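Local coordinates for protein translation initiation factor eIF2B subunit epsilon (Schizosaccharomyces pombe, PDB 5B04) that acts as a component of the eIF2B complex, which catalyses the exchange of GDP for GTP on the gamma subunit of translation initiation factor eIF2, at residues I[51-56]-I[129-134]; I[21-26]-I[125-130]; I[322-327]-I[339-344]; I[328-333]-I[345-350]; I[152-157]-I[225-230]. One frame throughout, in Å; residues are numbered along the deposited sequence.

Contact 1. Residues I[51-56]-I[129-134]; sequences IEYTFE and DVVSNV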
# COMPACT_ATOMS: atom_id res chain seq x y z
N ILE I 51 -52.61 22.44 -2.08
CA ILE I 51 -52.67 23.01 -0.73
C ILE I 51 -51.73 22.27 0.22
O ILE I 51 -51.27 22.84 1.21
CB ILE I 51 -54.12 22.98 -0.18
CG1 ILE I 51 -54.22 23.78 1.13
CG2 ILE I 51 -54.61 21.55 0.01
CD1 ILE I 51 -55.64 24.10 1.53
N GLU I 52 -51.45 21.01 -0.08
CA GLU I 52 -50.58 20.19 0.76
C GLU I 52 -49.18 20.80 0.88
O GLU I 52 -48.54 20.70 1.92
CB GLU I 52 -50.49 18.76 0.22
CG GLU I 52 -51.74 17.92 0.46
CD GLU I 52 -51.86 17.48 1.91
OE1 GLU I 52 -50.86 17.56 2.65
OE2 GLU I 52 -52.97 17.07 2.31
N TYR I 53 -48.72 21.41 -0.21
CA TYR I 53 -47.43 22.10 -0.20
C TYR I 53 -47.44 23.27 0.76
O TYR I 53 -46.50 23.46 1.53
CB TYR I 53 -47.08 22.58 -1.61
CG TYR I 53 -46.67 21.48 -2.56
CD1 TYR I 53 -45.41 20.91 -2.49
CD2 TYR I 53 -47.54 21.03 -3.55
CE1 TYR I 53 -45.02 19.91 -3.37
CE2 TYR I 53 -47.16 20.04 -4.43
CZ TYR I 53 -45.91 19.48 -4.33
OH TYR I 53 -45.52 18.49 -5.20
N THR I 54 -48.51 24.06 0.70
CA THR I 54 -48.66 25.23 1.56
C THR I 54 -48.66 24.81 3.03
O THR I 54 -48.01 25.45 3.86
CB THR I 54 -49.97 25.99 1.25
OG1 THR I 54 -49.97 26.40 -0.12
CG2 THR I 54 -50.10 27.21 2.15
N PHE I 55 -49.37 23.74 3.34
CA PHE I 55 -49.44 23.23 4.71
C PHE I 55 -48.10 22.70 5.20
O PHE I 55 -47.70 22.97 6.33
CB PHE I 55 -50.51 22.14 4.82
CG PHE I 55 -51.92 22.67 4.83
CD1 PHE I 55 -52.17 23.99 5.15
CD2 PHE I 55 -52.98 21.84 4.51
CE1 PHE I 55 -53.46 24.48 5.16
CE2 PHE I 55 -54.28 22.32 4.52
CZ PHE I 55 -54.52 23.64 4.85
N GLU I 56 -47.41 21.95 4.34
CA GLU I 56 -46.09 21.42 4.68
C GLU I 56 -45.10 22.56 4.91
O GLU I 56 -44.14 22.42 5.67
CB GLU I 56 -45.58 20.49 3.59
CG GLU I 56 -46.28 19.14 3.53
CD GLU I 56 -45.92 18.23 4.69
OE1 GLU I 56 -44.92 18.52 5.39
OE2 GLU I 56 -46.63 17.23 4.91
N ASP I 129 -51.29 29.54 -3.18
CA ASP I 129 -50.60 28.40 -2.58
C ASP I 129 -49.10 28.48 -2.84
O ASP I 129 -48.67 28.77 -3.96
CB ASP I 129 -51.16 27.09 -3.12
CG ASP I 129 -52.50 26.72 -2.50
OD1 ASP I 129 -52.52 26.35 -1.31
OD2 ASP I 129 -53.52 26.80 -3.21
N VAL I 130 -48.31 28.22 -1.81
CA VAL I 130 -46.86 28.29 -1.93
C VAL I 130 -46.23 26.91 -1.96
O VAL I 130 -46.75 25.94 -1.41
CB VAL I 130 -46.23 29.09 -0.77
CG1 VAL I 130 -46.83 30.48 -0.70
CG2 VAL I 130 -46.42 28.37 0.55
N VAL I 131 -45.09 26.83 -2.64
CA VAL I 131 -44.24 25.65 -2.60
C VAL I 131 -42.86 26.08 -2.11
O VAL I 131 -42.17 26.85 -2.77
CB VAL I 131 -44.13 24.97 -3.99
CG1 VAL I 131 -45.39 24.18 -4.29
CG2 VAL I 131 -43.90 26.01 -5.07
N SER I 132 -42.47 25.60 -0.93
CA SER I 132 -41.22 26.04 -0.35
C SER I 132 -40.69 25.12 0.73
O SER I 132 -41.44 24.58 1.54
CB SER I 132 -41.39 27.45 0.23
OG SER I 132 -40.15 27.95 0.71
N ASN I 133 -39.37 24.94 0.73
CA ASN I 133 -38.68 24.22 1.80
C ASN I 133 -37.92 25.20 2.68
O ASN I 133 -37.09 24.80 3.49
CB ASN I 133 -37.74 23.17 1.23
CG ASN I 133 -36.83 23.72 0.15
OD1 ASN I 133 -36.84 24.92 -0.14
ND2 ASN I 133 -36.03 22.85 -0.46
N VAL I 134 -38.21 26.49 2.51
CA VAL I 134 -37.60 27.54 3.32
C VAL I 134 -38.14 27.52 4.74
O VAL I 134 -39.34 27.71 4.96
CB VAL I 134 -37.85 28.94 2.71
CG1 VAL I 134 -37.46 30.03 3.71
CG2 VAL I 134 -37.09 29.11 1.41
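The hydroxyl of Thr54, a helical residue, is clasped by two consecutive residues of the segment it faces, giving its proton to Asp129 and taking one from the backbone of Val130. Thr54 OG1 donates to Asp129 OD1 over 2.8 Å, arriving at the anti lone pair, the one turned away from OD2. In return Val130 N reaches Thr54 OG1 over 3.0 Å, with a bent N-H...O angle of 138°. The hydroxyl gets there because Thr54 OG1 stands beside its own backbone N, opposite the carbonyl carbon (chi1 -58°), which sends the methyl CG2 toward the Val130 side chain. With OD1 taken by the threonine, Asp129 OD2 forms a salt bridge with Arg40 NH1, which is likely to limit turning of the carboxylate. Ile51 CA lies 3.4 Å from Asp129 OD1.

One helical position before Thr54, Tyr53 makes the apolar half of the contact. Val131 CG1 sits over one face of its ring in a CH-pi contact, 3.9 Å from the centroid, displaced toward the CG end of the ring. Tyr53 CB meanwhile rests 3.4 Å from Val130 O, before the ring heads off toward Val287.

Helix 50-61 thus lies across strand 130-132 at 53°, their axes approaching to 6.5 Å, within the nucleotidyl-transferase-like part of the subunit. Strand 271-273 pairs antiparallel with 130-132, while helix 277-288 packs against Tyr53 and Val131.

Contact 2. Residues I[21-26]-I[125-130]; sequences IVLSDS and LVSGDV
Leu23 reaches over to Leu125 on the neighbouring strand. Its CB lies 3.6 Å from Val126 O and close to Ser127 CA; past CG, the tip CD1 meets Leu125 CD1 at 3.7 Å. The same Leu125 methyl also touches Ile21 CG2 at 3.8 Å, so it is flanked by two side chains from alternate positions of strand 21-23. Leu125 delivers it there with CG trans to the backbone N (chi1 178°).

The strands are parallel neighbours in the central sheet of a GT-A-like nucleotidyl transferase domain. Val126 N bonds to Ile21 O, and Leu23 N to Val126 O at 2.7 Å, nearly straight at 176°. Where the strands end, Gly128 N still reaches Leu23 O over 2.9 Å, but comes from 46° above the carbonyl plane as the chain turns away. Ser26 OG and Ser127 OG share a hydrogen bond of 2.6 Å at this end.

Related GT-A nucleotidyl transferases bind their nucleotide at the C-terminal end of such parallel strands, though no such site is established for this subunit. The chemistry implies two kinds of hold: aliphatic side chains close the sheet against Leu110 and Leu113 of helix 108-115, whereas the polar strand ends rely on hydrogen bonds.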
# COMPACT_ATOMS: atom_id res chain seq x y z
N ILE I 21 -52.35 32.93 7.68
CA ILE I 21 -53.56 33.26 6.94
C ILE I 21 -53.39 32.90 5.47
O ILE I 21 -52.67 33.56 4.74
CB ILE I 21 -53.91 34.74 7.07
CG1 ILE I 21 -54.10 35.11 8.54
CG2 ILE I 21 -55.17 35.06 6.27
CD1 ILE I 21 -55.13 34.27 9.26
N VAL I 22 -54.07 31.84 5.05
CA VAL I 22 -54.00 31.39 3.67
C VAL I 22 -55.20 31.88 2.87
O VAL I 22 -56.34 31.49 3.13
CB VAL I 22 -53.94 29.85 3.57
CG1 VAL I 22 -53.80 29.42 2.12
CG2 VAL I 22 -52.79 29.32 4.40
N LEU I 23 -54.95 32.75 1.90
CA LEU I 23 -56.00 33.21 1.01
C LEU I 23 -56.13 32.29 -0.19
O LEU I 23 -55.64 32.60 -1.28
CB LEU I 23 -55.75 34.64 0.54
CG LEU I 23 -56.43 35.74 1.35
CD1 LEU I 23 -55.69 36.00 2.66
CD2 LEU I 23 -56.53 37.01 0.53
N SER I 24 -56.80 31.16 0.01
CA SER I 24 -57.14 30.28 -1.10
C SER I 24 -58.13 30.99 -2.01
O SER I 24 -58.61 32.08 -1.67
CB SER I 24 -57.72 28.96 -0.59
OG SER I 24 -58.03 28.09 -1.67
N ASP I 25 -58.32 30.47 -3.19
CA ASP I 25 -59.30 31.03 -4.07
C ASP I 25 -58.80 32.30 -4.67
O ASP I 25 -59.53 32.96 -5.37
CB ASP I 25 -60.56 31.35 -3.29
CG ASP I 25 -61.71 31.69 -4.17
OD1 ASP I 25 -62.42 30.78 -4.59
OD2 ASP I 25 -61.91 32.88 -4.46
N SER I 26 -57.57 32.66 -4.38
CA SER I 26 -57.05 33.91 -4.86
C SER I 26 -56.95 33.92 -6.35
O SER I 26 -57.30 34.89 -6.99
CB SER I 26 -55.70 34.19 -4.25
OG SER I 26 -55.86 34.99 -3.11
N LEU I 125 -48.88 35.78 6.20
CA LEU I 125 -49.93 36.04 5.22
C LEU I 125 -49.53 35.56 3.83
O LEU I 125 -48.50 35.97 3.28
CB LEU I 125 -50.25 37.54 5.18
CG LEU I 125 -51.30 37.97 4.16
CD1 LEU I 125 -52.61 37.22 4.39
CD2 LEU I 125 -51.52 39.47 4.24
N VAL I 126 -50.36 34.69 3.26
CA VAL I 126 -50.08 34.09 1.96
C VAL I 126 -51.32 34.10 1.06
O VAL I 126 -52.39 33.65 1.46
CB VAL I 126 -49.57 32.64 2.11
CG1 VAL I 126 -49.73 31.88 0.81
CG2 VAL I 126 -48.13 32.63 2.58
N SER I 127 -51.16 34.62 -0.15
CA SER I 127 -52.24 34.62 -1.13
C SER I 127 -52.01 33.55 -2.20
O SER I 127 -51.03 33.61 -2.94
CB SER I 127 -52.38 36.00 -1.78
OG SER I 127 -53.57 36.08 -2.55
N GLY I 128 -52.91 32.58 -2.26
CA GLY I 128 -52.76 31.47 -3.18
C GLY I 128 -52.18 30.25 -2.49
O GLY I 128 -52.53 29.96 -1.34
N ASP I 129 -51.29 29.54 -3.18
CA ASP I 129 -50.60 28.40 -2.58
C ASP I 129 -49.10 28.48 -2.84
O ASP I 129 -48.67 28.77 -3.96
CB ASP I 129 -51.16 27.09 -3.12
CG ASP I 129 -52.50 26.72 -2.50
OD1 ASP I 129 -52.52 26.35 -1.31
OD2 ASP I 129 -53.52 26.80 -3.21
N VAL I 130 -48.31 28.22 -1.81
CA VAL I 130 -46.86 28.29 -1.93
C VAL I 130 -46.23 26.91 -1.96
O VAL I 130 -46.75 25.94 -1.41
CB VAL I 130 -46.23 29.09 -0.77
CG1 VAL I 130 -46.83 30.48 -0.70
CG2 VAL I 130 -46.42 28.37 0.55

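Contact 3. Residues I[322-327]-I[339-344]; sequences ARSCII and VGDASV
Ile326 and Val344 stand side by side and point the same way. Ile326 CG1 meets Val344 CG2 at 3.6 Å, and CD1 continues along the same methyl. The isoleucine achieves this with CG1 tucked between its backbone N and carbonyl carbon (chi1 61°), whereas Val344 CG2 lies opposite its own carbonyl carbon. Cys325, one residue earlier, is turned differently: its sulfur leans over the following coil, 3.5 Å from Val339 CG1 and 3.6 Å from Ser343 O.

These are equivalent corners of two successive coils in the left-handed beta-helix of the subunit, a fold built from hexapeptide repeats. Each corner is a type II turn, Ala322 to Cys325 above Gly340 to Ser343, and a weak bond from Ala322 N to Val339 O joins the turns at their start. Beyond them the parallel bridge takes over, Ile326 N donating to Ser343 O at 3.0 Å nearly along the C=O axis. Ser343 OG faces onward to Gly357 O of the next coil.

At the turn itself, a weak bond from Ala342 N to Ser324 OG is doubtful, because that oxygen is modelled too close to Arg323 O. Ala322 drops its methyl between two oxygens, with CB 3.3 Å from Asp341 OD1 and 3.4 Å from Val339 O. On the outer side, Cys325 O accepts a hydrogen bond from a basic side chain of a neighbouring subunit, and Arg323 packs on that subunit's backbone.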
# COMPACT_ATOMS: atom_id res chain seq x y z
N ALA I 322 -45.41 -1.41 -20.99
CA ALA I 322 -45.20 -2.39 -22.04
C ALA I 322 -43.75 -2.32 -22.52
O ALA I 322 -43.10 -1.28 -22.40
CB ALA I 322 -46.16 -2.16 -23.20
N ARG I 323 -43.24 -3.42 -23.06
CA ARG I 323 -41.92 -3.40 -23.67
C ARG I 323 -42.00 -2.55 -24.93
O ARG I 323 -43.09 -2.34 -25.46
CB ARG I 323 -41.45 -4.82 -23.98
CG ARG I 323 -39.96 -4.94 -24.27
CD ARG I 323 -39.64 -6.29 -24.86
NE ARG I 323 -40.33 -7.36 -24.15
CZ ARG I 323 -40.44 -8.61 -24.60
NH1 ARG I 323 -39.90 -8.95 -25.76
NH2 ARG I 323 -41.09 -9.52 -23.89
N SER I 324 -40.85 -2.05 -25.38
CA SER I 324 -40.74 -1.14 -26.53
C SER I 324 -41.35 0.23 -26.24
O SER I 324 -41.28 1.14 -27.07
CB SER I 324 -41.39 -1.75 -27.78
OG SER I 324 -42.80 -1.74 -27.68
N CYS I 325 -41.95 0.38 -25.06
CA CYS I 325 -42.34 1.69 -24.57
C CYS I 325 -41.12 2.38 -23.98
O CYS I 325 -40.38 1.78 -23.20
CB CYS I 325 -43.44 1.57 -23.52
SG CYS I 325 -43.72 3.09 -22.58
N ILE I 326 -40.91 3.63 -24.36
CA ILE I 326 -39.78 4.38 -23.82
C ILE I 326 -40.26 5.68 -23.16
O ILE I 326 -40.98 6.48 -23.76
CB ILE I 326 -38.72 4.68 -24.91
CG1 ILE I 326 -39.29 5.53 -26.05
CG2 ILE I 326 -38.16 3.39 -25.48
CD1 ILE I 326 -38.26 5.90 -27.10
N ILE I 327 -39.88 5.85 -21.90
CA ILE I 327 -40.22 7.07 -21.17
C ILE I 327 -38.96 7.85 -20.84
O ILE I 327 -38.07 7.38 -20.13
CB ILE I 327 -41.02 6.75 -19.88
CG1 ILE I 327 -40.31 5.70 -19.03
CG2 ILE I 327 -42.41 6.25 -20.24
CD1 ILE I 327 -40.89 5.56 -17.64
N VAL I 339 -49.11 2.08 -20.18
CA VAL I 339 -48.62 2.74 -21.38
C VAL I 339 -48.40 1.70 -22.48
O VAL I 339 -47.83 0.64 -22.25
CB VAL I 339 -47.31 3.50 -21.12
CG1 VAL I 339 -46.98 4.40 -22.31
CG2 VAL I 339 -47.42 4.33 -19.85
N GLY I 340 -48.88 2.03 -23.69
CA GLY I 340 -48.90 1.08 -24.79
C GLY I 340 -47.58 0.87 -25.51
O GLY I 340 -46.56 1.47 -25.16
N ASP I 341 -47.61 0.01 -26.52
CA ASP I 341 -46.43 -0.33 -27.30
C ASP I 341 -45.93 0.86 -28.13
O ASP I 341 -46.72 1.63 -28.65
CB ASP I 341 -46.73 -1.51 -28.23
CG ASP I 341 -47.18 -2.75 -27.48
OD1 ASP I 341 -46.65 -3.00 -26.38
OD2 ASP I 341 -48.06 -3.47 -27.99
N ALA I 342 -44.61 0.98 -28.23
CA ALA I 342 -43.96 2.01 -29.04
C ALA I 342 -44.40 3.42 -28.68
O ALA I 342 -44.37 4.32 -29.53
CB ALA I 342 -44.21 1.74 -30.52
N SER I 343 -44.79 3.62 -27.43
CA SER I 343 -45.22 4.94 -26.97
C SER I 343 -44.07 5.69 -26.31
O SER I 343 -43.28 5.11 -25.56
CB SER I 343 -46.39 4.81 -25.99
OG SER I 343 -47.50 4.20 -26.62
N VAL I 344 -43.97 6.99 -26.59
CA VAL I 344 -42.89 7.81 -26.05
C VAL I 344 -43.43 8.91 -25.15
O VAL I 344 -44.10 9.83 -25.61
CB VAL I 344 -42.06 8.45 -27.18
CG1 VAL I 344 -40.89 9.22 -26.60
CG2 VAL I 344 -41.58 7.38 -28.15

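Contact 4. Residues I[328-333]-I[345-350]; sequences KARTLI and VANTII
Three polar groups crowd round Thr331 OG1: the backbone N of Asn347, which donates to it weakly at 3.1 Å, and the carbonyls of Val345 and Lys328, either of which could take its proton over a long, weak bond. The hydroxyl lies at the corner between neighbouring coils of the left-handed beta-helix. It stands opposite its carbonyl carbon (chi1 -72°), placing CG2 near Val345 CG1, the two side chains crossing at about a right angle.

Asn347 N also leans on Ala329 O at 3.1 Å, again weakly. Replacing Thr331 by a valine removes the hydroxyl and would probably leave Asn347 N dependent on that bent bond alone, with an apolar methyl set against the carbonyls. Lys328 N makes a firmer bond to Val345 O at 2.8 Å, while the Lys328 CB lies 3.6 Å from Ala346 CB before its extended chain leads off.

Past the corner the coils pair in parallel. Leu332 N meets Thr348 O in the carbonyl plane at 3.0 Å, and Ile350 N returns to Leu332 O. Helix 277-288 covers Ile349 on this side. Leu332 crosses Ile349 at a slant, its CD2 coming within 3.8 Å of Ile349 CG2.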
# COMPACT_ATOMS: atom_id res chain seq x y z
N LYS I 328 -38.87 9.06 -21.38
CA LYS I 328 -37.66 9.86 -21.27
C LYS I 328 -37.60 10.64 -19.96
O LYS I 328 -38.34 10.36 -19.02
CB LYS I 328 -37.54 10.80 -22.47
CG LYS I 328 -37.56 10.07 -23.81
CD LYS I 328 -37.14 10.96 -24.96
CE LYS I 328 -37.07 10.16 -26.26
NZ LYS I 328 -36.53 10.97 -27.39
N ALA I 329 -36.70 11.62 -19.90
CA ALA I 329 -36.38 12.30 -18.65
C ALA I 329 -37.50 13.20 -18.14
O ALA I 329 -38.37 13.62 -18.90
CB ALA I 329 -35.10 13.11 -18.83
N ARG I 330 -37.45 13.47 -16.83
CA ARG I 330 -38.40 14.36 -16.16
C ARG I 330 -39.85 13.91 -16.35
O ARG I 330 -40.73 14.72 -16.62
CB ARG I 330 -38.22 15.80 -16.64
CG ARG I 330 -36.82 16.35 -16.39
CD ARG I 330 -36.85 17.62 -15.56
NE ARG I 330 -36.88 18.82 -16.38
CZ ARG I 330 -36.68 20.05 -15.92
NH1 ARG I 330 -36.44 20.25 -14.63
NH2 ARG I 330 -36.72 21.09 -16.74
N THR I 331 -40.09 12.61 -16.19
CA THR I 331 -41.42 12.05 -16.35
C THR I 331 -41.93 11.42 -15.05
O THR I 331 -41.23 10.64 -14.41
CB THR I 331 -41.45 10.98 -17.47
OG1 THR I 331 -41.34 11.63 -18.75
CG2 THR I 331 -42.74 10.18 -17.43
N LEU I 332 -43.15 11.79 -14.67
CA LEU I 332 -43.77 11.24 -13.47
C LEU I 332 -45.00 10.41 -13.84
O LEU I 332 -45.85 10.87 -14.60
CB LEU I 332 -44.15 12.37 -12.50
CG LEU I 332 -44.72 12.02 -11.13
CD1 LEU I 332 -44.30 13.07 -10.12
CD2 LEU I 332 -46.23 11.92 -11.16
N ILE I 333 -45.09 9.20 -13.30
CA ILE I 333 -46.20 8.31 -13.60
C ILE I 333 -46.88 7.80 -12.33
O ILE I 333 -46.25 7.17 -11.48
CB ILE I 333 -45.76 7.10 -14.44
CG1 ILE I 333 -45.03 7.56 -15.70
CG2 ILE I 333 -46.95 6.23 -14.79
CD1 ILE I 333 -44.51 6.42 -16.56
N VAL I 345 -43.11 8.82 -23.86
CA VAL I 345 -43.53 9.82 -22.89
C VAL I 345 -42.33 10.59 -22.35
O VAL I 345 -41.44 10.00 -21.74
CB VAL I 345 -44.30 9.18 -21.72
CG1 VAL I 345 -44.92 10.24 -20.85
CG2 VAL I 345 -45.37 8.23 -22.25
N ALA I 346 -42.31 11.90 -22.58
CA ALA I 346 -41.15 12.70 -22.21
C ALA I 346 -41.55 14.03 -21.56
O ALA I 346 -42.33 14.79 -22.13
CB ALA I 346 -40.28 12.96 -23.43
N ASN I 347 -40.99 14.29 -20.38
CA ASN I 347 -41.18 15.56 -19.67
C ASN I 347 -42.64 15.81 -19.28
O ASN I 347 -43.05 16.96 -19.11
CB ASN I 347 -40.64 16.72 -20.52
CG ASN I 347 -40.45 18.00 -19.71
OD1 ASN I 347 -40.22 17.95 -18.50
ND2 ASN I 347 -40.53 19.14 -20.38
N THR I 348 -43.42 14.75 -19.12
CA THR I 348 -44.82 14.90 -18.73
C THR I 348 -45.10 14.34 -17.35
O THR I 348 -44.36 13.50 -16.84
CB THR I 348 -45.77 14.22 -19.73
OG1 THR I 348 -45.92 12.84 -19.38
CG2 THR I 348 -45.25 14.34 -21.15
N ILE I 349 -46.19 14.81 -16.75
CA ILE I 349 -46.65 14.29 -15.46
C ILE I 349 -47.98 13.56 -15.65
O ILE I 349 -48.91 14.09 -16.25
CB ILE I 349 -46.81 15.42 -14.43
CG1 ILE I 349 -45.46 16.06 -14.13
CG2 ILE I 349 -47.44 14.89 -13.15
CD1 ILE I 349 -45.54 17.28 -13.24
N ILE I 350 -48.05 12.34 -15.14
CA ILE I 350 -49.24 11.51 -15.32
C ILE I 350 -49.83 11.07 -13.98
O ILE I 350 -49.14 10.52 -13.13
CB ILE I 350 -48.91 10.25 -16.15
CG1 ILE I 350 -48.36 10.66 -17.52
CG2 ILE I 350 -50.15 9.38 -16.31
CD1 ILE I 350 -47.87 9.50 -18.35

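Contact 5. Residues I[152-157]-I[225-230]; sequences NAIMTM and ICSNDV
Ser227 OG lies in the plane of the Ile154 carbonyl, on a lone pair, 2.9 Å from Ile154 O with a C=O...O angle of 114°. The carboxylate of Asp229 brings its OD2 within 3.4 Å of Ile154 CD1, the two side chains crossing at about a right angle. The Ile225 carbonyl takes Thr156 N in its plane, at 2.8 Å, whereas Ile225 N approaches Thr156 O tilted 17° from the carbonyl plane.

The last two bonds make Thr156 and Ile225 a hydrogen-bonded antiparallel pair, joining strand 153-161 to the end of the long strand 212-226 in the main sheet of the GT-A-like domain. Met155 and Cys226 form the adjacent non-hydrogen-bonded pair, with Met155 SD 3.6 Å from Cys226 SG. Thr156 OG1 turns to His143 and Arg146.

Where the strand gives way to helix 229-236, Ile154 packs at the bend: its CG2 meets Val230 CG2 at 3.6 Å and lies beside Ser227 OG. With an alanine at Ser227, Ile154 O loses its hydroxyl donor and would probably be left with the weak bond from the backbone N at this position. Phe247 of helix 243-252 lies against Ile154 and Met155.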
# COMPACT_ATOMS: atom_id res chain seq x y z
N ASN I 152 -42.89 49.87 15.35
CA ASN I 152 -43.32 50.43 14.08
C ASN I 152 -42.81 49.61 12.89
O ASN I 152 -43.10 49.92 11.74
CB ASN I 152 -42.86 51.88 13.95
CG ASN I 152 -43.56 52.80 14.92
OD1 ASN I 152 -44.75 52.64 15.21
ND2 ASN I 152 -42.84 53.79 15.44
N ALA I 153 -42.05 48.56 13.19
CA ALA I 153 -41.66 47.59 12.18
C ALA I 153 -42.83 46.64 11.94
O ALA I 153 -43.07 45.72 12.73
CB ALA I 153 -40.42 46.83 12.60
N ILE I 154 -43.56 46.86 10.85
CA ILE I 154 -44.84 46.20 10.64
C ILE I 154 -44.74 44.83 9.98
O ILE I 154 -45.33 43.86 10.46
CB ILE I 154 -45.77 47.10 9.80
CG1 ILE I 154 -46.05 48.40 10.55
CG2 ILE I 154 -47.08 46.38 9.51
CD1 ILE I 154 -46.52 48.19 11.97
N MET I 155 -44.01 44.74 8.87
CA MET I 155 -43.99 43.51 8.10
C MET I 155 -42.61 43.17 7.53
O MET I 155 -41.86 44.05 7.10
CB MET I 155 -45.02 43.60 6.97
CG MET I 155 -44.94 42.49 5.93
SD MET I 155 -46.26 42.61 4.69
CE MET I 155 -45.56 43.79 3.54
N THR I 156 -42.28 41.88 7.56
CA THR I 156 -41.05 41.38 6.95
C THR I 156 -41.36 40.61 5.67
O THR I 156 -42.07 39.61 5.69
CB THR I 156 -40.27 40.46 7.91
OG1 THR I 156 -39.79 41.23 9.02
CG2 THR I 156 -39.09 39.82 7.20
N MET I 157 -40.82 41.09 4.55
CA MET I 157 -41.08 40.47 3.26
C MET I 157 -40.03 39.42 2.91
O MET I 157 -38.86 39.75 2.70
CB MET I 157 -41.13 41.53 2.16
CG MET I 157 -42.28 42.52 2.31
SD MET I 157 -42.35 43.72 0.96
CE MET I 157 -40.87 44.68 1.28
N ILE I 225 -44.36 38.11 6.65
CA ILE I 225 -44.51 38.06 8.10
C ILE I 225 -45.09 39.37 8.58
O ILE I 225 -44.49 40.43 8.40
CB ILE I 225 -43.16 37.81 8.80
CG1 ILE I 225 -42.37 36.70 8.09
CG2 ILE I 225 -43.38 37.48 10.27
CD1 ILE I 225 -43.02 35.34 8.17
N CYS I 226 -46.26 39.32 9.21
CA CYS I 226 -46.96 40.54 9.60
C CYS I 226 -47.12 40.67 11.12
O CYS I 226 -47.14 39.67 11.83
CB CYS I 226 -48.33 40.61 8.93
SG CYS I 226 -48.26 40.85 7.14
N SER I 227 -47.24 41.90 11.59
CA SER I 227 -47.39 42.17 13.02
C SER I 227 -48.85 42.24 13.44
O SER I 227 -49.75 42.03 12.62
CB SER I 227 -46.68 43.48 13.39
OG SER I 227 -47.16 44.55 12.59
N ASN I 228 -49.08 42.53 14.72
CA ASN I 228 -50.44 42.67 15.25
C ASN I 228 -51.21 43.81 14.60
O ASN I 228 -52.43 43.73 14.44
CB ASN I 228 -50.39 42.89 16.77
CG ASN I 228 -50.38 41.59 17.55
OD1 ASN I 228 -51.11 40.65 17.22
ND2 ASN I 228 -49.56 41.53 18.59
N ASP I 229 -50.50 44.86 14.24
CA ASP I 229 -51.11 46.09 13.75
C ASP I 229 -51.84 45.93 12.42
O ASP I 229 -52.80 46.66 12.15
CB ASP I 229 -50.05 47.19 13.61
CG ASP I 229 -49.36 47.50 14.92
OD1 ASP I 229 -49.96 47.25 15.99
OD2 ASP I 229 -48.21 47.99 14.88
N VAL I 230 -51.40 44.99 11.59
CA VAL I 230 -51.84 44.89 10.20
C VAL I 230 -53.36 44.79 9.99
O VAL I 230 -53.91 45.55 9.20
CB VAL I 230 -51.15 43.70 9.49
CG1 VAL I 230 -51.67 43.56 8.06
CG2 VAL I 230 -49.65 43.88 9.51

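Overall arrangement
Starting from the N terminus, contact 2 opens first, at strand 19-23, and its return at 125-130 closes a loop of nearly a hundred residues. Contact 1 opens within that loop, on helix 50-61, and ends on the same stretch, sharing Asp129 and Val130, so that sheet and helix are tied together at one point. Contact 5 follows in series, closing 67 intervening residues; its strand 212-226 neighbours strand 123-127 in the sheet of contact 2. Contacts 3 and 4 come last and cross, each closing eleven residues, about one coil of the beta-helix. Contact 4 approaches contact 1 to about 7 Å between nearest atoms, while contact 3 lies farther out.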